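Local atomic coordinates of interpain A (Prevotella intermedia, PDB entry 3BB7), a protein that probably cleaves proteins as a cysteine peptidase of the C10 family, made as a zymogen whose pro-region is thought to keep it inactive. Residues S27-L36 with I62-L72; W53-V61 with L298-T308. The protein carries 1 engineered substitution. All coordinates share one frame; numbering follows the deposited sequence.

Contact 1 of 2, residues S27-L36 with I62-L72; sequences SADDLAPELL and ITNAVKSNKPL. Unlike the reference sequence in segment 62-72: Ser68 (reference Asn).
Leu31 sits at the third position of a type I beta turn, Asp29 to Ala32, and plugs the C-terminal end of helix 49-68, which is closed by a Schellman motif: Asn69, with positive phi, lets Lys70 N return to Ala65 O. The turn lies in the loop joining antiparallel strands 23-26 and 35-39 at the pro-region end of the large sheet. Starting at Leu31, CB rests 4.1 Å from Pro71 CA. CG stands anti to the carbonyl carbon (chi1 -63°); chi2 (166°) then puts CD1 on the last turn of the helix and CD2 on Pro71 just beyond. CD1 comes 3.6 Å from Ala65 O and 3.8 Å from Asn69 OD1; CD2 lies against the pyrrolidine ring of Pro71, 3.8 Å from its CG. A branched leucine suits this place because it can cover both at once. The main chain of the same residue takes part too: Leu72 N donates to Leu31 O over 2.8 Å in an almost straight bond (176°), and a water joins Leu31 O, weakly, to Leu72 O. Asp29 shapes the loop through an Asx turn, OD1 accepting from Leu31 N on its anti lone pair, while the carboxylate lies against Val66. Ala32 is small enough to let Leu72 CD1 approach its CB, and Pro33 CD lies across Leu72 CB. Among the buried residues, Ile62 extends its long branch toward Leu36, and the two CD1 methyls meet tip to tip at 4.0 Å.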
loop_
_atom_site.group_PDB
_atom_site.type_symbol
_atom_site.label_atom_id
_atom_site.label_comp_id
_atom_site.label_asym_id
_atom_site.label_seq_id
_atom_site.Cartn_x
_atom_site.Cartn_y
_atom_site.Cartn_z
ATOM N N SER A 27 -19.604 -7.485 7.947
ATOM C CA SER A 27 -20.810 -6.716 7.572
ATOM C C SER A 27 -22.035 -7.463 8.033
ATOM O O SER A 27 -21.930 -8.598 8.492
ATOM C CB SER A 27 -20.897 -6.548 6.050
ATOM O OG SER A 27 -21.214 -7.791 5.431
ATOM N N ALA A 28 -23.199 -6.831 7.924
ATOM C CA ALA A 28 -24.457 -7.484 8.263
ATOM C C ALA A 28 -25.538 -6.928 7.375
ATOM O O ALA A 28 -26.252 -5.984 7.745
ATOM C CB ALA A 28 -24.800 -7.322 9.748
ATOM N N ASP A 29 -25.593 -7.484 6.171
ATOM C CA ASP A 29 -26.563 -7.065 5.177
ATOM C C ASP A 29 -26.759 -8.123 4.119
ATOM O O ASP A 29 -25.798 -8.746 3.689
ATOM C CB ASP A 29 -26.111 -5.803 4.474
ATOM C CG ASP A 29 -27.273 -5.039 3.925
ATOM O OD1 ASP A 29 -27.816 -5.447 2.830
ATOM O OD2 ASP A 29 -27.673 -4.077 4.638
ATOM N N ASP A 30 -27.997 -8.302 3.662
ATOM C CA ASP A 30 -28.260 -9.303 2.650
ATOM C C ASP A 30 -27.513 -9.033 1.353
ATOM O O ASP A 30 -27.260 -9.970 0.600
ATOM C CB ASP A 30 -29.751 -9.409 2.409
ATOM C CG ASP A 30 -30.442 -10.180 3.521
ATOM O OD1 ASP A 30 -30.434 -11.436 3.465
ATOM O OD2 ASP A 30 -30.968 -9.544 4.478
ATOM N N LEU A 31 -27.159 -7.774 1.111
ATOM C CA LEU A 31 -26.515 -7.364 -0.137
ATOM C C LEU A 31 -24.996 -7.289 -0.100
ATOM O O LEU A 31 -24.371 -6.903 -1.097
ATOM C CB LEU A 31 -27.066 -6.008 -0.578
ATOM C CG LEU A 31 -28.565 -6.006 -0.902
ATOM C CD1 LEU A 31 -29.136 -4.589 -0.995
ATOM C CD2 LEU A 31 -28.821 -6.749 -2.203
ATOM N N ALA A 32 -24.406 -7.661 1.032
ATOM C CA ALA A 32 -22.949 -7.664 1.183
ATOM C C ALA A 32 -22.457 -9.016 1.683
ATOM O O ALA A 32 -23.133 -9.666 2.473
ATOM C CB ALA A 32 -22.527 -6.601 2.174
ATOM N N PRO A 33 -21.244 -9.424 1.255
ATOM C CA PRO A 33 -20.673 -10.630 1.869
ATOM C C PRO A 33 -20.329 -10.332 3.320
ATOM O O PRO A 33 -19.937 -9.202 3.636
ATOM C CB PRO A 33 -19.395 -10.870 1.073
ATOM C CG PRO A 33 -19.054 -9.546 0.484
ATOM C CD PRO A 33 -20.336 -8.804 0.267
ATOM N N GLU A 34 -20.468 -11.326 4.198
ATOM C CA GLU A 34 -20.295 -11.092 5.616
ATOM C C GLU A 34 -18.837 -10.749 5.962
ATOM O O GLU A 34 -18.565 -9.762 6.618
ATOM C CB GLU A 34 -20.724 -12.324 6.385
ATOM C CG GLU A 34 -20.750 -12.079 7.884
ATOM C CD GLU A 34 -21.251 -13.249 8.699
ATOM O OE1 GLU A 34 -20.860 -14.422 8.442
ATOM O OE2 GLU A 34 -22.025 -12.967 9.639
ATOM N N LEU A 35 -17.896 -11.587 5.569
ATOM C CA LEU A 35 -16.522 -11.310 5.957
ATOM C C LEU A 35 -15.879 -10.359 4.959
ATOM O O LEU A 35 -15.778 -10.679 3.762
ATOM C CB LEU A 35 -15.714 -12.597 6.070
ATOM C CG LEU A 35 -14.301 -12.204 6.523
ATOM C CD1 LEU A 35 -14.018 -12.594 7.923
ATOM C CD2 LEU A 35 -13.235 -12.666 5.573
ATOM N N LEU A 36 -15.428 -9.212 5.461
ATOM C CA LEU A 36 -14.800 -8.168 4.609
ATOM C C LEU A 36 -13.282 -8.194 4.707
ATOM O O LEU A 36 -12.592 -7.795 3.771
ATOM C CB LEU A 36 -15.323 -6.787 5.003
ATOM C CG LEU A 36 -16.863 -6.662 4.989
ATOM C CD1 LEU A 36 -17.288 -5.352 5.618
ATOM C CD2 LEU A 36 -17.354 -6.736 3.550
ATOM N N ILE A 62 -21.067 -0.403 0.676
ATOM C CA ILE A 62 -22.169 -1.075 1.300
ATOM C C ILE A 62 -23.417 -0.164 1.292
ATOM O O ILE A 62 -24.531 -0.611 0.938
ATOM C CB ILE A 62 -21.824 -1.587 2.733
ATOM C CG1 ILE A 62 -20.758 -2.687 2.643
ATOM C CG2 ILE A 62 -23.084 -2.129 3.429
ATOM C CD1 ILE A 62 -20.236 -3.209 3.977
ATOM N N THR A 63 -23.255 1.100 1.678
ATOM C CA THR A 63 -24.405 1.993 1.668
ATOM C C THR A 63 -24.945 2.188 0.240
ATOM O O THR A 63 -26.159 2.201 0.028
ATOM C CB THR A 63 -24.122 3.319 2.381
ATOM O OG1 THR A 63 -23.106 4.035 1.701
ATOM C CG2 THR A 63 -23.671 3.053 3.816
ATOM N N ASN A 64 -24.054 2.268 -0.744
ATOM C CA ASN A 64 -24.529 2.433 -2.102
ATOM C C ASN A 64 -25.255 1.177 -2.615
ATOM O O ASN A 64 -26.279 1.277 -3.292
ATOM C CB ASN A 64 -23.343 2.722 -3.032
ATOM C CG ASN A 64 -23.753 2.840 -4.506
ATOM O OD1 ASN A 64 -23.611 1.886 -5.284
ATOM N ND2 ASN A 64 -24.255 4.009 -4.891
ATOM N N ALA A 65 -24.738 0.000 -2.255
ATOM C CA ALA A 65 -25.399 -1.255 -2.610
ATOM C C ALA A 65 -26.797 -1.330 -2.062
ATOM O O ALA A 65 -27.741 -1.723 -2.753
ATOM C CB ALA A 65 -24.594 -2.428 -2.101
ATOM N N VAL A 66 -26.937 -0.982 -0.791
ATOM C CA VAL A 66 -28.239 -1.010 -0.145
ATOM C C VAL A 66 -29.201 -0.003 -0.806
ATOM O O VAL A 66 -30.360 -0.351 -1.077
ATOM C CB VAL A 66 -28.089 -0.748 1.387
ATOM C CG1 VAL A 66 -29.402 -0.434 2.058
ATOM C CG2 VAL A 66 -27.327 -1.908 2.055
ATOM N N LYS A 67 -28.711 1.211 -1.092
ATOM C CA LYS A 67 -29.549 2.257 -1.706
ATOM C C LYS A 67 -30.055 1.822 -3.078
ATOM O O LYS A 67 -31.221 2.078 -3.425
ATOM C CB LYS A 67 -28.730 3.534 -1.868
ATOM C CG LYS A 67 -29.430 4.611 -2.723
ATOM C CD LYS A 67 -28.894 6.030 -2.510
ATOM C CE LYS A 67 -27.455 6.210 -2.850
ATOM N NZ LYS A 67 -27.055 7.657 -2.562
ATOM N N SER A 68 -29.162 1.193 -3.845
ATOM C CA SER A 68 -29.444 0.786 -5.227
ATOM C C SER A 68 -30.023 -0.639 -5.288
ATOM O O SER A 68 -30.429 -1.119 -6.369
ATOM C CB SER A 68 -28.188 0.924 -6.094
ATOM O OG SER A 68 -27.792 2.308 -6.268
ATOM N N ASN A 69 -30.115 -1.293 -4.129
ATOM C CA ASN A 69 -30.650 -2.658 -4.014
ATOM C C ASN A 69 -29.946 -3.626 -4.961
ATOM O O ASN A 69 -30.586 -4.460 -5.621
ATOM C CB ASN A 69 -32.154 -2.665 -4.281
ATOM C CG ASN A 69 -32.856 -3.802 -3.596
ATOM O OD1 ASN A 69 -32.605 -4.102 -2.421
ATOM N ND2 ASN A 69 -33.783 -4.433 -4.322
ATOM N N LYS A 70 -28.627 -3.506 -5.032
ATOM C CA LYS A 70 -27.820 -4.325 -5.920
ATOM C C LYS A 70 -26.786 -5.036 -5.069
ATOM O O LYS A 70 -25.989 -4.373 -4.390
ATOM C CB LYS A 70 -27.125 -3.441 -6.954
ATOM C CG LYS A 70 -25.885 -4.050 -7.662
ATOM C CD LYS A 70 -26.217 -4.773 -8.979
ATOM C CE LYS A 70 -26.260 -6.298 -8.828
ATOM N NZ LYS A 70 -24.927 -6.897 -8.504
ATOM N N PRO A 71 -26.764 -6.375 -5.123
ATOM C CA PRO A 71 -25.793 -7.101 -4.315
ATOM C C PRO A 71 -24.366 -6.776 -4.714
ATOM O O PRO A 71 -24.065 -6.570 -5.906
ATOM C CB PRO A 71 -26.086 -8.575 -4.634
ATOM C CG PRO A 71 -27.436 -8.601 -5.252
ATOM C CD PRO A 71 -27.622 -7.275 -5.914
ATOM N N LEU A 72 -23.477 -6.715 -3.725
ATOM C CA LEU A 72 -22.067 -6.494 -4.006
ATOM C C LEU A 72 -21.489 -7.735 -4.673
ATOM O O LEU A 72 -21.869 -8.863 -4.350
ATOM C CB LEU A 72 -21.274 -6.128 -2.735
ATOM C CG LEU A 72 -21.595 -4.763 -2.122
ATOM C CD1 LEU A 72 -21.055 -4.682 -0.692
ATOM C CD2 LEU A 72 -21.014 -3.607 -2.986
HETATM O O HOH W 1 -22.873 -9.683 -1.859
#

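Contact 2 of 2, residues W53-V61 with L298-T308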
loop_
_atom_site.group_PDB
_atom_site.type_symbol
_atom_site.label_atom_id
_atom_site.label_comp_id
_atom_site.label_asym_id
_atom_site.label_seq_id
_atom_site.Cartn_x
_atom_site.Cartn_y
_atom_site.Cartn_z
ATOM N N TRP A 53 -8.706 4.573 4.879
ATOM C CA TRP A 53 -9.318 4.717 3.556
ATOM C C TRP A 53 -10.188 3.498 3.241
ATOM O O TRP A 53 -11.349 3.640 2.821
ATOM C CB TRP A 53 -8.270 4.905 2.445
ATOM C CG TRP A 53 -8.901 4.729 1.106
ATOM C CD1 TRP A 53 -9.664 5.653 0.407
ATOM C CD2 TRP A 53 -8.922 3.530 0.327
ATOM N NE1 TRP A 53 -10.092 5.104 -0.784
ATOM C CE2 TRP A 53 -9.679 3.796 -0.845
ATOM C CE3 TRP A 53 -8.357 2.262 0.499
ATOM C CZ2 TRP A 53 -9.926 2.814 -1.819
ATOM C CZ3 TRP A 53 -8.583 1.277 -0.476
ATOM C CH2 TRP A 53 -9.364 1.566 -1.627
ATOM N N TRP A 54 -9.629 2.311 3.453
ATOM C CA TRP A 54 -10.320 1.077 3.106
ATOM C C TRP A 54 -11.660 0.996 3.868
ATOM O O TRP A 54 -12.688 0.645 3.287
ATOM C CB TRP A 54 -9.432 -0.132 3.415
ATOM C CG TRP A 54 -10.103 -1.424 3.058
ATOM C CD1 TRP A 54 -10.186 -2.005 1.810
ATOM C CD2 TRP A 54 -10.780 -2.305 3.964
ATOM N NE1 TRP A 54 -10.909 -3.182 1.887
ATOM C CE2 TRP A 54 -11.260 -3.404 3.202
ATOM C CE3 TRP A 54 -11.015 -2.273 5.348
ATOM C CZ2 TRP A 54 -12.019 -4.424 3.771
ATOM C CZ3 TRP A 54 -11.749 -3.306 5.919
ATOM C CH2 TRP A 54 -12.231 -4.370 5.130
ATOM N N LEU A 55 -11.663 1.325 5.153
ATOM C CA LEU A 55 -12.907 1.312 5.920
ATOM C C LEU A 55 -13.932 2.298 5.351
ATOM O O LEU A 55 -15.136 1.992 5.289
ATOM C CB LEU A 55 -12.644 1.630 7.394
ATOM C CG LEU A 55 -11.888 0.560 8.192
ATOM C CD1 LEU A 55 -11.554 1.110 9.594
ATOM C CD2 LEU A 55 -12.664 -0.747 8.318
ATOM N N LYS A 56 -13.476 3.486 4.975
ATOM C CA LYS A 56 -14.386 4.496 4.383
ATOM C C LYS A 56 -14.966 4.015 3.039
ATOM O O LYS A 56 -16.168 4.166 2.774
ATOM C CB LYS A 56 -13.654 5.835 4.226
ATOM C CG LYS A 56 -13.356 6.518 5.574
ATOM C CD LYS A 56 -12.861 7.942 5.387
ATOM C CE LYS A 56 -13.082 8.764 6.662
ATOM N NZ LYS A 56 -12.947 10.252 6.444
ATOM N N ALA A 57 -14.118 3.406 2.217
ATOM C CA ALA A 57 -14.525 2.832 0.930
ATOM C C ALA A 57 -15.528 1.665 1.119
ATOM O O ALA A 57 -16.536 1.586 0.404
ATOM C CB ALA A 57 -13.287 2.353 0.177
ATOM N N ILE A 58 -15.282 0.814 2.113
ATOM C CA ILE A 58 -16.232 -0.263 2.446
ATOM C C ILE A 58 -17.586 0.311 2.845
ATOM O O ILE A 58 -18.633 -0.102 2.323
ATOM C CB ILE A 58 -15.625 -1.139 3.573
ATOM C CG1 ILE A 58 -14.479 -2.019 3.035
ATOM C CG2 ILE A 58 -16.684 -1.979 4.298
ATOM C CD1 ILE A 58 -14.898 -3.203 2.138
ATOM N N ASP A 59 -17.571 1.262 3.770
ATOM C CA ASP A 59 -18.810 1.920 4.198
ATOM C C ASP A 59 -19.564 2.506 2.993
ATOM O O ASP A 59 -20.771 2.299 2.874
ATOM C CB ASP A 59 -18.508 2.989 5.260
ATOM C CG ASP A 59 -19.741 3.743 5.674
ATOM O OD1 ASP A 59 -19.966 4.828 5.099
ATOM O OD2 ASP A 59 -20.492 3.234 6.543
ATOM N N GLU A 60 -18.845 3.185 2.080
ATOM C CA GLU A 60 -19.433 3.789 0.892
ATOM C C GLU A 60 -20.071 2.731 -0.004
ATOM O O GLU A 60 -21.211 2.889 -0.459
ATOM C CB GLU A 60 -18.333 4.533 0.137
ATOM C CG GLU A 60 -18.785 5.300 -1.082
ATOM C CD GLU A 60 -17.601 5.965 -1.753
ATOM O OE1 GLU A 60 -17.399 7.197 -1.557
ATOM O OE2 GLU A 60 -16.864 5.247 -2.454
ATOM N N VAL A 61 -19.364 1.634 -0.260
ATOM C CA VAL A 61 -19.956 0.648 -1.195
ATOM C C VAL A 61 -21.129 -0.111 -0.619
ATOM O O VAL A 61 -22.092 -0.414 -1.337
ATOM C CB VAL A 61 -18.926 -0.346 -1.825
ATOM C CG1 VAL A 61 -17.854 0.438 -2.581
ATOM C CG2 VAL A 61 -18.298 -1.290 -0.823
ATOM N N LEU A 298 -15.230 -5.883 -4.323
ATOM C CA LEU A 298 -16.475 -5.127 -4.177
ATOM C C LEU A 298 -16.281 -3.607 -4.168
ATOM O O LEU A 298 -17.268 -2.866 -4.055
ATOM C CB LEU A 298 -17.215 -5.581 -2.919
ATOM C CG LEU A 298 -16.439 -5.886 -1.642
ATOM C CD1 LEU A 298 -15.543 -4.765 -1.185
ATOM C CD2 LEU A 298 -17.419 -6.272 -0.515
ATOM N N LEU A 299 -15.044 -3.127 -4.298
ATOM C CA LEU A 299 -14.815 -1.655 -4.295
ATOM C C LEU A 299 -14.943 -1.059 -5.712
ATOM O O LEU A 299 -13.987 -0.489 -6.243
ATOM C CB LEU A 299 -13.459 -1.281 -3.651
ATOM C CG LEU A 299 -13.293 -1.772 -2.199
ATOM C CD1 LEU A 299 -11.938 -1.380 -1.692
ATOM C CD2 LEU A 299 -14.376 -1.218 -1.307
ATOM N N ASN A 300 -16.122 -1.198 -6.329
ATOM C CA ASN A 300 -16.315 -0.629 -7.679
ATOM C C ASN A 300 -16.200 0.896 -7.583
ATOM O O ASN A 300 -16.757 1.493 -6.673
ATOM C CB ASN A 300 -17.709 -1.007 -8.211
ATOM C CG ASN A 300 -17.969 -0.494 -9.617
ATOM O OD1 ASN A 300 -17.524 -1.081 -10.610
ATOM N ND2 ASN A 300 -18.663 0.619 -9.705
ATOM N N PRO A 301 -15.430 1.520 -8.477
ATOM C CA PRO A 301 -15.296 2.976 -8.491
ATOM C C PRO A 301 -16.644 3.666 -8.607
ATOM O O PRO A 301 -17.494 3.225 -9.383
ATOM C CB PRO A 301 -14.438 3.225 -9.753
ATOM C CG PRO A 301 -13.640 2.021 -9.869
ATOM C CD PRO A 301 -14.535 0.882 -9.451
ATOM N N GLY A 302 -16.853 4.722 -7.830
ATOM C CA GLY A 302 -18.075 5.557 -7.990
ATOM C C GLY A 302 -17.807 6.756 -8.887
ATOM O O GLY A 302 -16.985 6.664 -9.820
ATOM N N ASN A 303 -18.470 7.888 -8.602
ATOM C CA ASN A 303 -18.169 9.147 -9.298
ATOM C C ASN A 303 -16.743 9.577 -9.002
ATOM O O ASN A 303 -16.071 8.968 -8.161
ATOM C CB ASN A 303 -19.221 10.251 -9.026
ATOM C CG ASN A 303 -19.076 10.944 -7.648
ATOM O OD1 ASN A 303 -18.032 10.883 -7.003
ATOM N ND2 ASN A 303 -20.146 11.654 -7.220
ATOM N N MET A 304 -16.266 10.606 -9.692
ATOM C CA MET A 304 -14.862 10.987 -9.575
ATOM C C MET A 304 -14.501 11.446 -8.161
ATOM O O MET A 304 -13.317 11.618 -7.832
ATOM C CB MET A 304 -14.494 12.046 -10.623
ATOM C CG MET A 304 -15.546 13.131 -10.812
ATOM S SD MET A 304 -15.024 14.457 -11.920
ATOM C CE MET A 304 -13.466 14.924 -11.161
ATOM N N TYR A 305 -15.523 11.612 -7.332
ATOM C CA TYR A 305 -15.382 12.164 -5.988
ATOM C C TYR A 305 -15.563 11.169 -4.842
ATOM O O TYR A 305 -15.475 11.554 -3.664
ATOM C CB TYR A 305 -16.380 13.313 -5.822
ATOM C CG TYR A 305 -16.127 14.437 -6.775
ATOM C CD1 TYR A 305 -17.143 14.931 -7.592
ATOM C CD2 TYR A 305 -14.859 15.007 -6.861
ATOM C CE1 TYR A 305 -16.892 16.000 -8.478
ATOM C CE2 TYR A 305 -14.594 16.060 -7.733
ATOM C CZ TYR A 305 -15.604 16.551 -8.535
ATOM O OH TYR A 305 -15.309 17.612 -9.374
ATOM N N SER A 306 -15.825 9.907 -5.186
ATOM C CA SER A 306 -16.050 8.846 -4.195
ATOM C C SER A 306 -14.722 8.360 -3.619
ATOM O O SER A 306 -13.677 8.549 -4.211
ATOM C CB SER A 306 -16.729 7.651 -4.863
ATOM O OG SER A 306 -15.917 7.109 -5.899
ATOM N N PHE A 307 -14.769 7.710 -2.465
ATOM C CA PHE A 307 -13.572 7.044 -1.951
ATOM C C PHE A 307 -13.095 5.936 -2.876
ATOM O O PHE A 307 -11.904 5.703 -2.989
ATOM C CB PHE A 307 -13.854 6.446 -0.568
ATOM C CG PHE A 307 -14.065 7.475 0.500
ATOM C CD1 PHE A 307 -12.977 8.148 1.046
ATOM C CD2 PHE A 307 -15.347 7.774 0.953
ATOM C CE1 PHE A 307 -13.167 9.113 2.024
ATOM C CE2 PHE A 307 -15.546 8.724 1.942
ATOM C CZ PHE A 307 -14.454 9.394 2.475
ATOM N N THR A 308 -14.021 5.222 -3.524
ATOM C CA THR A 308 -13.636 4.052 -4.356
ATOM C C THR A 308 -12.995 4.423 -5.677
ATOM O O THR A 308 -12.352 3.598 -6.334
ATOM C CB THR A 308 -14.809 3.100 -4.653
ATOM O OG1 THR A 308 -15.877 3.836 -5.272
ATOM C CG2 THR A 308 -15.305 2.454 -3.402
#
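Beside the predicted active site, where Trp53 stacks its ring on His267, the loop 298-308 of the peptidase part grips helix 49-68 of the pro-region through a carboxylate accepting from two successive backbone N-H groups. Glu60, extended from a CG anti to the backbone N (chi1 -176°), reaches both amides: OE1 accepts from Phe307 N at 2.8 Å and OE2 from Thr308 N at 3.0 Å, on syn lone pairs. Glutamate has the length and paired oxygens to hold both N-H groups, which fixes the turn of the carboxylate. Nearly two helical turns earlier, Trp53 NE1 donates to Phe307 O at 2.9 Å; the acceptor lies near the indole plane, while NE1 sits 42° out of the carbonyl plane. The Phe307 ring takes Lys56 CB over the centre of one face (CH-pi, 3.8 Å to the centroid), and CD of Lys56 runs on past CE1 and CZ. Leu299 touches Trp53 CH2 and Trp54 CD1 with CD1 and turns CD2 to Ala57, Ile58 and Val61. Val61 CG1 presses tightly on Thr308 CG2 at 3.4 Å. The loop, linking strands 292-294 and 312-315 in the chain, lies against helix 49-68, whose Trp54 and Ile58 face Leu36 of strand 35-39.

Helix 49-68 is common to both contacts, whose centres lie about 13 Å apart: contact 2 uses residues 53-61, and the second segment of contact 1 begins at residue 62 and runs past the helix end. Along the chain the segments alternate, 27-36, 53-61, 62-72 and 298-308, so a hairpin-like part of the pro-region and a late peptidase loop are fastened to one helix. The two contacts also touch, Pro33 packing on Leu298 and Leu72 on Val61. Because strand 35-39 pairs with strand 292-294 in one continuous antiparallel sheet, pro-region and peptidase are joined by sheet and helix together, consistent with a zymogen whose pro-region lies against the predicted catalytic histidine.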